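Local coordinates for extracellular solute-binding protein family 1 (Alicyclobacillus acidocaldarius subsp. acidocaldarius, PDB 4OVJ), which probably captures a solute outside the cell membrane and delivers it to an ABC transporter, as other family 1 extracellular solute-binding proteins do, at residues Leu27-Trp32 with Glu311-Phe316; Ala178-Glu183 with Pro245-Val250; Lys378-Asp383 with Glu403-Glu408. All blocks are in the same frame, centred on the assembly; numbering follows the deposited sequence. Where two conformers were deposited one is given.

Contact 1 belongs to the lobe holding the N-terminal strand 25-31, whereas contacts 2 and 3 lie on the other side of the chain's centre. Its centre is about 40 Å from the centre of either of them, with nearest atoms about 24 Å from contact 2 and about 15 Å from contact 3. Contacts 2 and 3 are neighbours, centres about 23 Å and nearest atoms about 8 Å apart, yet do not touch. Along the chain, contact 2 is nested within the loop closed by contact 1, and contact 3 follows both. In this family the solute usually binds in the cleft between two lobes.

Contact 1: Leu27-Trp32 with Glu311-Phe316; sequences LTFGFW and ELFVNF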
loop_
_atom_site.group_PDB
_atom_site.type_symbol
_atom_site.label_atom_id
_atom_site.label_comp_id
_atom_site.label_asym_id
_atom_site.label_seq_id
_atom_site.Cartn_x
_atom_site.Cartn_y
_atom_site.Cartn_z
ATOM N N LEU A 27 -29.362 3.441 -7.299
ATOM C CA LEU A 27 -28.026 4.014 -7.442
ATOM C C LEU A 27 -27.253 3.203 -8.451
ATOM O O LEU A 27 -27.267 1.973 -8.384
ATOM C CB LEU A 27 -27.250 3.938 -6.127
ATOM C CG LEU A 27 -27.855 4.635 -4.917
ATOM C CD1 LEU A 27 -27.130 4.232 -3.645
ATOM C CD2 LEU A 27 -27.781 6.137 -5.099
ATOM N N THR A 28 -26.552 3.871 -9.362
ATOM C CA THR A 28 -25.587 3.187 -10.237
ATOM C C THR A 28 -24.208 3.175 -9.567
ATOM O O THR A 28 -23.856 4.103 -8.849
ATOM C CB THR A 28 -25.483 3.885 -11.601
ATOM O OG1 THR A 28 -25.331 5.287 -11.396
ATOM C CG2 THR A 28 -26.737 3.610 -12.422
ATOM N N PHE A 29 -23.443 2.113 -9.804
ATOM C CA PHE A 29 -22.188 1.858 -9.107
ATOM C C PHE A 29 -21.169 1.327 -10.096
ATOM O O PHE A 29 -21.267 0.183 -10.540
ATOM C CB PHE A 29 -22.430 0.847 -7.990
ATOM C CG PHE A 29 -21.181 0.359 -7.276
ATOM C CD1 PHE A 29 -20.059 1.157 -7.118
ATOM C CD2 PHE A 29 -21.180 -0.899 -6.688
ATOM C CE1 PHE A 29 -18.949 0.706 -6.419
ATOM C CE2 PHE A 29 -20.077 -1.355 -6.003
ATOM C CZ PHE A 29 -18.961 -0.554 -5.857
ATOM N N GLY A 30 -20.204 2.180 -10.443
ATOM C CA GLY A 30 -19.133 1.819 -11.356
ATOM C C GLY A 30 -17.899 1.347 -10.597
ATOM O O GLY A 30 -17.521 1.926 -9.591
ATOM N N PHE A 31 -17.274 0.284 -11.087
ATOM C CA PHE A 31 -16.026 -0.190 -10.503
ATOM C C PHE A 31 -15.240 -0.988 -11.527
ATOM O O PHE A 31 -15.783 -1.375 -12.559
ATOM C CB PHE A 31 -16.282 -0.992 -9.215
ATOM C CG PHE A 31 -17.053 -2.246 -9.430
ATOM C CD1 PHE A 31 -18.442 -2.218 -9.513
ATOM C CD2 PHE A 31 -16.395 -3.462 -9.540
ATOM C CE1 PHE A 31 -19.160 -3.387 -9.708
ATOM C CE2 PHE A 31 -17.110 -4.630 -9.737
ATOM C CZ PHE A 31 -18.488 -4.590 -9.828
ATOM N N TRP A 32 -13.952 -1.167 -11.260
ATOM C CA TRP A 32 -13.069 -1.964 -12.102
ATOM C C TRP A 32 -12.574 -3.152 -11.308
ATOM O O TRP A 32 -12.693 -3.200 -10.082
ATOM C CB TRP A 32 -11.864 -1.151 -12.595
ATOM C CG TRP A 32 -10.738 -0.976 -11.579
ATOM C CD1 TRP A 32 -9.716 -1.847 -11.336
ATOM C CD2 TRP A 32 -10.534 0.130 -10.691
ATOM N NE1 TRP A 32 -8.898 -1.365 -10.351
ATOM C CE2 TRP A 32 -9.367 -0.148 -9.939
ATOM C CE3 TRP A 32 -11.212 1.333 -10.467
ATOM C CZ2 TRP A 32 -8.867 0.730 -8.969
ATOM C CZ3 TRP A 32 -10.721 2.210 -9.494
ATOM C CH2 TRP A 32 -9.559 1.899 -8.752
ATOM N N GLU A 311 -24.380 7.924 0.313
ATOM C CA GLU A 311 -23.592 7.898 1.538
ATOM C C GLU A 311 -23.857 6.609 2.325
ATOM O O GLU A 311 -22.934 5.995 2.831
ATOM C CB GLU A 311 -23.897 9.102 2.435
ATOM C CG GLU A 311 -23.453 10.463 1.921
ATOM C CD GLU A 311 -23.958 11.604 2.821
ATOM O OE1 GLU A 311 -24.263 11.379 4.025
ATOM O OE2 GLU A 311 -24.049 12.743 2.338
ATOM N N LEU A 312 -25.120 6.217 2.422
ATOM C CA LEU A 312 -25.487 4.989 3.116
ATOM C C LEU A 312 -24.834 3.757 2.463
ATOM O O LEU A 312 -24.354 2.855 3.155
ATOM C CB LEU A 312 -27.006 4.878 3.142
ATOM C CG LEU A 312 -27.646 3.780 3.977
ATOM C CD1 LEU A 312 -29.134 4.055 4.131
ATOM C CD2 LEU A 312 -27.383 2.463 3.286
ATOM N N PHE A 313 -24.782 3.735 1.136
ATOM C CA PHE A 313 -24.134 2.643 0.412
ATOM C C PHE A 313 -22.622 2.615 0.660
ATOM O O PHE A 313 -22.048 1.577 0.971
ATOM C CB PHE A 313 -24.438 2.737 -1.081
ATOM C CG PHE A 313 -23.818 1.644 -1.894
ATOM C CD1 PHE A 313 -24.180 0.317 -1.700
ATOM C CD2 PHE A 313 -22.882 1.934 -2.854
ATOM C CE1 PHE A 313 -23.601 -0.685 -2.461
ATOM C CE2 PHE A 313 -22.297 0.944 -3.614
ATOM C CZ PHE A 313 -22.664 -0.372 -3.430
ATOM N N VAL A 314 -21.977 3.766 0.536
ATOM C CA VAL A 314 -20.549 3.847 0.802
ATOM C C VAL A 314 -20.246 3.451 2.249
ATOM O O VAL A 314 -19.306 2.700 2.512
ATOM C CB VAL A 314 -19.994 5.246 0.449
ATOM C CG1 VAL A 314 -18.578 5.423 0.961
ATOM C CG2 VAL A 314 -20.026 5.429 -1.062
ATOM N N ASN A 315 -21.063 3.912 3.179
ATOM C CA ASN A 315 -20.864 3.562 4.565
ATOM C C ASN A 315 -20.970 2.068 4.814
ATOM O O ASN A 315 -20.205 1.523 5.614
ATOM C CB ASN A 315 -21.861 4.276 5.465
ATOM C CG ASN A 315 -21.536 4.073 6.917
ATOM O OD1 ASN A 315 -20.471 4.486 7.389
ATOM N ND2 ASN A 315 -22.425 3.389 7.632
ATOM N N PHE A 316 -21.921 1.428 4.135
ATOM C CA PHE A 316 -22.102 -0.020 4.190
ATOM C C PHE A 316 -20.844 -0.749 3.702
ATOM O O PHE A 316 -20.329 -1.649 4.375
ATOM C CB PHE A 316 -23.317 -0.447 3.358
ATOM C CG PHE A 316 -23.574 -1.929 3.371
ATOM C CD1 PHE A 316 -24.379 -2.489 4.361
ATOM C CD2 PHE A 316 -23.046 -2.757 2.383
ATOM C CE1 PHE A 316 -24.635 -3.846 4.369
ATOM C CE2 PHE A 316 -23.302 -4.122 2.390
ATOM C CZ PHE A 316 -24.091 -4.658 3.390
#
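The F313 ring drives its edge into a face of the F29 ring, a T-shaped pair that pins helix 307-319 against strand 25-31 of the parallel part of the sheet in a periplasmic-binding-protein fold. The ring centroids are 5.1 Å apart and the planes stand at 75°. The touching edge is CE2 and CZ: F313 CZ comes 3.6 Å from F29 CD2, and F313 CE2 stands 3.7 Å above the F29 ring plane, offset toward the rim and not over the centre. With CG anti to the backbone N (chi1 -180°), the F313 side chain is directed from the helix toward the strand. L27 flanks the base of the same side chain, its CD1 lying 4.0 Å from F313 CB; the two side chains pass alongside each other, pointing opposite ways. Farther out, F48 meets F313 edge-to-face and I84 of the adjoining strand touches L27, F29 and F313. F31, from the same strand as F29, takes the other face of that ring, so F29 is clamped between two phenylalanines: F31 CD1 lies 3.9 Å above the F29 ring plane, over its centre.

Contact 2: Ala178-Glu183 with Pro245-Val250; sequences AENDDE and PTDPMV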
loop_
_atom_site.group_PDB
_atom_site.type_symbol
_atom_site.label_atom_id
_atom_site.label_comp_id
_atom_site.label_asym_id
_atom_site.label_seq_id
_atom_site.Cartn_x
_atom_site.Cartn_y
_atom_site.Cartn_z
ATOM N N ALA A 178 20.102 -13.243 6.973
ATOM C CA ALA A 178 19.128 -12.850 7.980
ATOM C C ALA A 178 17.938 -12.108 7.360
ATOM O O ALA A 178 16.836 -12.171 7.886
ATOM C CB ALA A 178 19.774 -11.999 9.065
ATOM N N GLU A 179 18.187 -11.400 6.260
ATOM C CA GLU A 179 17.134 -10.724 5.502
ATOM C C GLU A 179 17.520 -10.678 4.042
ATOM O O GLU A 179 18.688 -10.766 3.709
ATOM C CB GLU A 179 16.942 -9.285 6.018
ATOM C CG GLU A 179 15.742 -8.536 5.423
ATOM C CD GLU A 179 15.667 -7.075 5.851
ATOM O OE1 GLU A 179 16.209 -6.742 6.906
ATOM O OE2 GLU A 179 15.040 -6.250 5.144
ATOM N N ASN A 180 16.525 -10.524 3.181
ATOM C CA ASN A 180 16.756 -10.200 1.779
ATOM C C ASN A 180 17.391 -8.819 1.672
ATOM O O ASN A 180 17.294 -7.999 2.589
ATOM C CB ASN A 180 15.440 -10.187 1.021
ATOM C CG ASN A 180 14.827 -11.561 0.832
ATOM O OD1 ASN A 180 15.253 -12.580 1.403
ATOM N ND2 ASN A 180 13.781 -11.589 0.033
ATOM N N ASP A 181 18.022 -8.543 0.537
ATOM C CA ASP A 181 18.526 -7.208 0.261
ATOM C C ASP A 181 17.337 -6.441 -0.306
ATOM O O ASP A 181 17.041 -6.526 -1.496
ATOM C CB ASP A 181 19.699 -7.280 -0.717
ATOM C CG ASP A 181 20.338 -5.931 -0.977
ATOM O OD1 ASP A 181 19.687 -4.896 -0.665
ATOM O OD2 ASP A 181 21.489 -5.910 -1.503
ATOM N N ASP A 182 16.650 -5.706 0.571
ATOM C CA ASP A 182 15.335 -5.148 0.264
ATOM C C ASP A 182 15.430 -3.711 -0.231
ATOM O O ASP A 182 14.777 -2.795 0.281
ATOM C CB ASP A 182 14.425 -5.289 1.484
ATOM C CG ASP A 182 14.018 -6.718 1.717
ATOM O OD1 ASP A 182 13.595 -7.361 0.740
ATOM O OD2 ASP A 182 14.115 -7.217 2.864
ATOM N N GLU A 183 16.259 -3.536 -1.247
ATOM C CA GLU A 183 16.404 -2.258 -1.915
ATOM C C GLU A 183 15.507 -2.185 -3.143
ATOM O O GLU A 183 15.577 -3.018 -4.044
ATOM C CB GLU A 183 17.840 -2.011 -2.323
ATOM C CG GLU A 183 18.768 -1.761 -1.142
ATOM C CD GLU A 183 20.223 -1.762 -1.566
ATOM O OE1 GLU A 183 20.831 -2.858 -1.599
ATOM O OE2 GLU A 183 20.757 -0.670 -1.867
ATOM N N PRO A 245 8.863 -18.443 -6.126
ATOM C CA PRO A 245 9.891 -19.450 -5.792
ATOM C C PRO A 245 11.348 -18.961 -5.841
ATOM O O PRO A 245 12.190 -19.543 -5.192
ATOM C CB PRO A 245 9.670 -20.532 -6.843
ATOM C CG PRO A 245 8.230 -20.425 -7.191
ATOM C CD PRO A 245 7.912 -18.956 -7.131
ATOM N N THR A 246 11.630 -17.892 -6.587
ATOM C CA THR A 246 12.967 -17.305 -6.633
ATOM C C THR A 246 13.330 -16.410 -5.435
ATOM O O THR A 246 14.457 -15.939 -5.349
ATOM C CB THR A 246 13.144 -16.453 -7.897
ATOM O OG1 THR A 246 12.155 -15.423 -7.917
ATOM C CG2 THR A 246 13.021 -17.319 -9.136
ATOM N N ASP A 247 12.367 -16.165 -4.548
ATOM C CA ASP A 247 12.579 -15.364 -3.342
ATOM C C ASP A 247 13.373 -16.212 -2.346
ATOM O O ASP A 247 12.935 -17.312 -2.003
ATOM C CB ASP A 247 11.209 -14.965 -2.779
ATOM C CG ASP A 247 11.291 -14.104 -1.523
ATOM O OD1 ASP A 247 12.363 -14.037 -0.859
ATOM O OD2 ASP A 247 10.242 -13.501 -1.192
ATOM N N PRO A 248 14.547 -15.727 -1.886
ATOM C CA PRO A 248 15.324 -16.567 -0.950
ATOM C C PRO A 248 14.587 -16.952 0.326
ATOM O O PRO A 248 14.930 -17.963 0.955
ATOM C CB PRO A 248 16.541 -15.716 -0.591
ATOM C CG PRO A 248 16.493 -14.501 -1.421
ATOM C CD PRO A 248 15.246 -14.479 -2.245
HETATM N N MSE A 249 13.603 -16.158 0.726
HETATM C CA MSE A 249 12.815 -16.529 1.899
HETATM C C MSE A 249 11.992 -17.769 1.627
HETATM O O MSE A 249 11.895 -18.662 2.470
HETATM C CB MSE A 249 11.951 -15.363 2.334
HETATM C CG MSE A 249 11.691 -15.572 3.805
HETATM SE SE MSE A 249 10.828 -13.990 4.509
HETATM C CE MSE A 249 10.504 -14.847 6.235
ATOM N N VAL A 250 11.408 -17.847 0.434
ATOM C CA VAL A 250 10.656 -19.035 0.007
ATOM C C VAL A 250 11.566 -20.262 -0.096
ATOM O O VAL A 250 11.143 -21.393 0.177
ATOM C CB VAL A 250 9.925 -18.752 -1.330
ATOM C CG1 VAL A 250 9.285 -20.002 -1.895
ATOM C CG2 VAL A 250 8.873 -17.667 -1.126
#
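The carboxylate of D247 is gripped on both faces: N180 ND2 reaches OD1 from one side of its plane and M249 N from the opposite side. The N180 amide is met differently, for D247 OD1 lies almost in the amide plane, off the ND2 end. That bond, 3.0 Å from N180 ND2 to D247 OD1, is nearly straight at 168°, while the two flat groups are turned 62° against each other. The oxygen end of the amide lies beside the P248 ring, with N180 OD1 3.6 Å from P248 CG, and is itself hydrogen-bonded to S254 OG.

The second grip on D247, M249 N to OD1 at 2.9 Å, closes an Asx turn over P248, and the other carboxylate oxygen, OD2, is hydrogen-bonded to A243 N. D247 gets there with CG anti to its own N (chi1 -179°), which swings the carboxylate back over the following residues and within range of N180. The loop of 178-183, between helices 160-174 and 185-194, is thereby tied to the loop leading into strand 256-260. A backbone bond also joins N180 to A256 at the start of that strand, while one between P248 and S254 holds the second loop on itself.

N180 and D247 are both buried, and the polar ends of both are matched. Three neutral N-H donors converge on the one acid, which is likely to favour its ionised form.

Contact 3: Lys378-Asp383 with Glu403-Glu408; sequences KEIDQD and EQFMQE
F405 and D383 carry most of this contact, with E408 at its outer side. F405, its CG anti to the backbone N (chi1 164°), reaches across from helix 398-414 and lays its ring beside I380 and D383. The far end of the ring does the touching: CZ is 3.6 Å from I380 CG2, the methyl branch, and CE1 is 3.5 Å from I380 O, which sits at the ring edge near its plane. D383 CB stands 4.1 Å from F405 CE1, closing the ring in from the next turn. F384 and W185 also pack on this ring.

Toward solvent the chemistry changes. D383 OD2 lies 3.3 Å from E408 OE1, their carboxylates turned 42° apart, a close pair of like charges that is probably unfavourable and may shift the ionisation of one of them. Were F405 replaced by an alanine, I380 CG2 and D383 CB would probably lose the ring that spans the helices, leaving a gap beside F384 and W185.

The two helical segments run nearly antiparallel, at 169° with axes 10.6 Å apart at closest approach. Joined by a short connection, helices 377-392 and 398-414 form a helical hairpin at the C-terminal end of the chain.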
loop_
_atom_site.group_PDB
_atom_site.type_symbol
_atom_site.label_atom_id
_atom_site.label_comp_id
_atom_site.label_asym_id
_atom_site.label_seq_id
_atom_site.Cartn_x
_atom_site.Cartn_y
_atom_site.Cartn_z
ATOM N N LYS A 378 7.197 4.932 -13.520
ATOM C CA LYS A 378 7.483 3.547 -13.872
ATOM C C LYS A 378 8.906 3.396 -14.431
ATOM O O LYS A 378 9.648 2.505 -14.013
ATOM C CB LYS A 378 6.435 3.012 -14.854
ATOM C CG LYS A 378 6.519 1.511 -15.076
ATOM C CD LYS A 378 5.210 0.945 -15.616
ATOM C CE LYS A 378 5.282 -0.565 -15.798
ATOM N NZ LYS A 378 6.137 -0.949 -16.957
ATOM N N GLU A 379 9.289 4.284 -15.345
ATOM C CA GLU A 379 10.634 4.276 -15.927
ATOM C C GLU A 379 11.697 4.574 -14.876
ATOM O O GLU A 379 12.719 3.897 -14.812
ATOM C CB GLU A 379 10.746 5.283 -17.081
ATOM C CG GLU A 379 12.134 5.306 -17.714
ATOM C CD GLU A 379 12.215 6.073 -19.026
ATOM O OE1 GLU A 379 11.197 6.651 -19.469
ATOM O OE2 GLU A 379 13.320 6.093 -19.618
ATOM N N ILE A 380 11.444 5.591 -14.057
ATOM C CA ILE A 380 12.374 5.991 -12.992
ATOM C C ILE A 380 12.577 4.853 -11.988
ATOM O O ILE A 380 13.695 4.571 -11.579
ATOM C CB ILE A 380 11.905 7.286 -12.293
ATOM C CG1 ILE A 380 12.010 8.448 -13.288
ATOM C CG2 ILE A 380 12.763 7.576 -11.068
ATOM C CD1 ILE A 380 11.495 9.772 -12.792
ATOM N N ASP A 381 11.488 4.201 -11.612
ATOM C CA ASP A 381 11.531 3.027 -10.730
ATOM C C ASP A 381 12.443 1.945 -11.329
ATOM O O ASP A 381 13.303 1.380 -10.639
ATOM C CB ASP A 381 10.097 2.521 -10.539
ATOM C CG ASP A 381 9.977 1.401 -9.528
ATOM O OD1 ASP A 381 10.796 0.469 -9.530
ATOM O OD2 ASP A 381 9.006 1.424 -8.746
ATOM N N GLN A 382 12.266 1.678 -12.621
ATOM C CA GLN A 382 13.092 0.688 -13.303
ATOM C C GLN A 382 14.553 1.130 -13.337
ATOM O O GLN A 382 15.437 0.313 -13.085
ATOM C CB GLN A 382 12.563 0.370 -14.714
ATOM C CG GLN A 382 13.280 -0.790 -15.392
ATOM C CD GLN A 382 13.192 -2.091 -14.597
ATOM O OE1 GLN A 382 12.109 -2.631 -14.403
ATOM N NE2 GLN A 382 14.336 -2.596 -14.136
ATOM N N ASP A 383 14.805 2.407 -13.642
ATOM C CA ASP A 383 16.173 2.946 -13.627
ATOM C C ASP A 383 16.803 2.807 -12.239
ATOM O O ASP A 383 17.988 2.504 -12.118
ATOM C CB ASP A 383 16.227 4.420 -14.060
ATOM C CG ASP A 383 15.794 4.637 -15.503
ATOM O OD1 ASP A 383 15.886 3.685 -16.317
ATOM O OD2 ASP A 383 15.368 5.776 -15.830
ATOM N N GLU A 403 24.671 9.502 -8.095
ATOM C CA GLU A 403 24.839 10.655 -8.987
ATOM C C GLU A 403 24.277 10.415 -10.371
ATOM O O GLU A 403 23.564 11.255 -10.916
ATOM C CB GLU A 403 26.309 11.051 -9.106
ATOM C CG GLU A 403 26.685 12.051 -8.045
ATOM C CD GLU A 403 27.767 13.028 -8.463
ATOM O OE1 GLU A 403 28.612 12.667 -9.309
ATOM O OE2 GLU A 403 27.765 14.160 -7.923
ATOM N N GLN A 404 24.599 9.253 -10.923
ATOM C CA GLN A 404 24.171 8.877 -12.262
ATOM C C GLN A 404 22.653 8.744 -12.335
ATOM O O GLN A 404 22.013 9.312 -13.225
ATOM C CB GLN A 404 24.848 7.558 -12.662
ATOM C CG GLN A 404 24.612 7.133 -14.098
ATOM C CD GLN A 404 25.595 6.065 -14.562
ATOM O OE1 GLN A 404 25.368 4.873 -14.364
ATOM N NE2 GLN A 404 26.689 6.490 -15.192
ATOM N N PHE A 405 22.078 8.019 -11.382
ATOM C CA PHE A 405 20.632 7.824 -11.348
ATOM C C PHE A 405 19.871 9.145 -11.232
ATOM O O PHE A 405 18.866 9.339 -11.906
ATOM C CB PHE A 405 20.194 6.889 -10.210
ATOM C CG PHE A 405 18.724 6.976 -9.920
ATOM C CD1 PHE A 405 17.810 6.338 -10.746
ATOM C CD2 PHE A 405 18.246 7.750 -8.869
ATOM C CE1 PHE A 405 16.451 6.443 -10.521
ATOM C CE2 PHE A 405 16.886 7.859 -8.640
ATOM C CZ PHE A 405 15.988 7.203 -9.467
HETATM N N MSE A 406 20.347 10.029 -10.358
HETATM C CA MSE A 406 19.656 11.289 -10.065
HETATM C C MSE A 406 19.716 12.228 -11.231
HETATM O O MSE A 406 18.719 12.883 -11.544
HETATM C CB MSE A 406 20.262 11.949 -8.839
HETATM C CG MSE A 406 19.834 11.197 -7.592
HETATM SE SE MSE A 406 20.641 12.001 -6.004
HETATM C CE MSE A 406 19.484 13.602 -5.981
ATOM N N GLN A 407 20.869 12.306 -11.894
ATOM C CA GLN A 407 21.005 13.163 -13.073
ATOM C C GLN A 407 20.029 12.692 -14.154
ATOM O O GLN A 407 19.309 13.494 -14.748
ATOM C CB GLN A 407 22.441 13.121 -13.606
ATOM C CG GLN A 407 22.710 14.080 -14.756
ATOM C CD GLN A 407 24.037 13.809 -15.447
ATOM O OE1 GLN A 407 24.604 12.713 -15.350
ATOM N NE2 GLN A 407 24.533 14.809 -16.168
ATOM N N GLU A 408 20.000 11.382 -14.375
ATOM C CA GLU A 408 19.119 10.768 -15.366
ATOM C C GLU A 408 17.644 11.046 -15.088
ATOM O O GLU A 408 16.915 11.497 -15.979
ATOM C CB GLU A 408 19.379 9.261 -15.423
ATOM C CG GLU A 408 18.416 8.468 -16.293
ATOM C CD GLU A 408 18.913 7.062 -16.625
ATOM O OE1 GLU A 408 18.208 6.354 -17.379
ATOM O OE2 GLU A 408 19.995 6.660 -16.139
#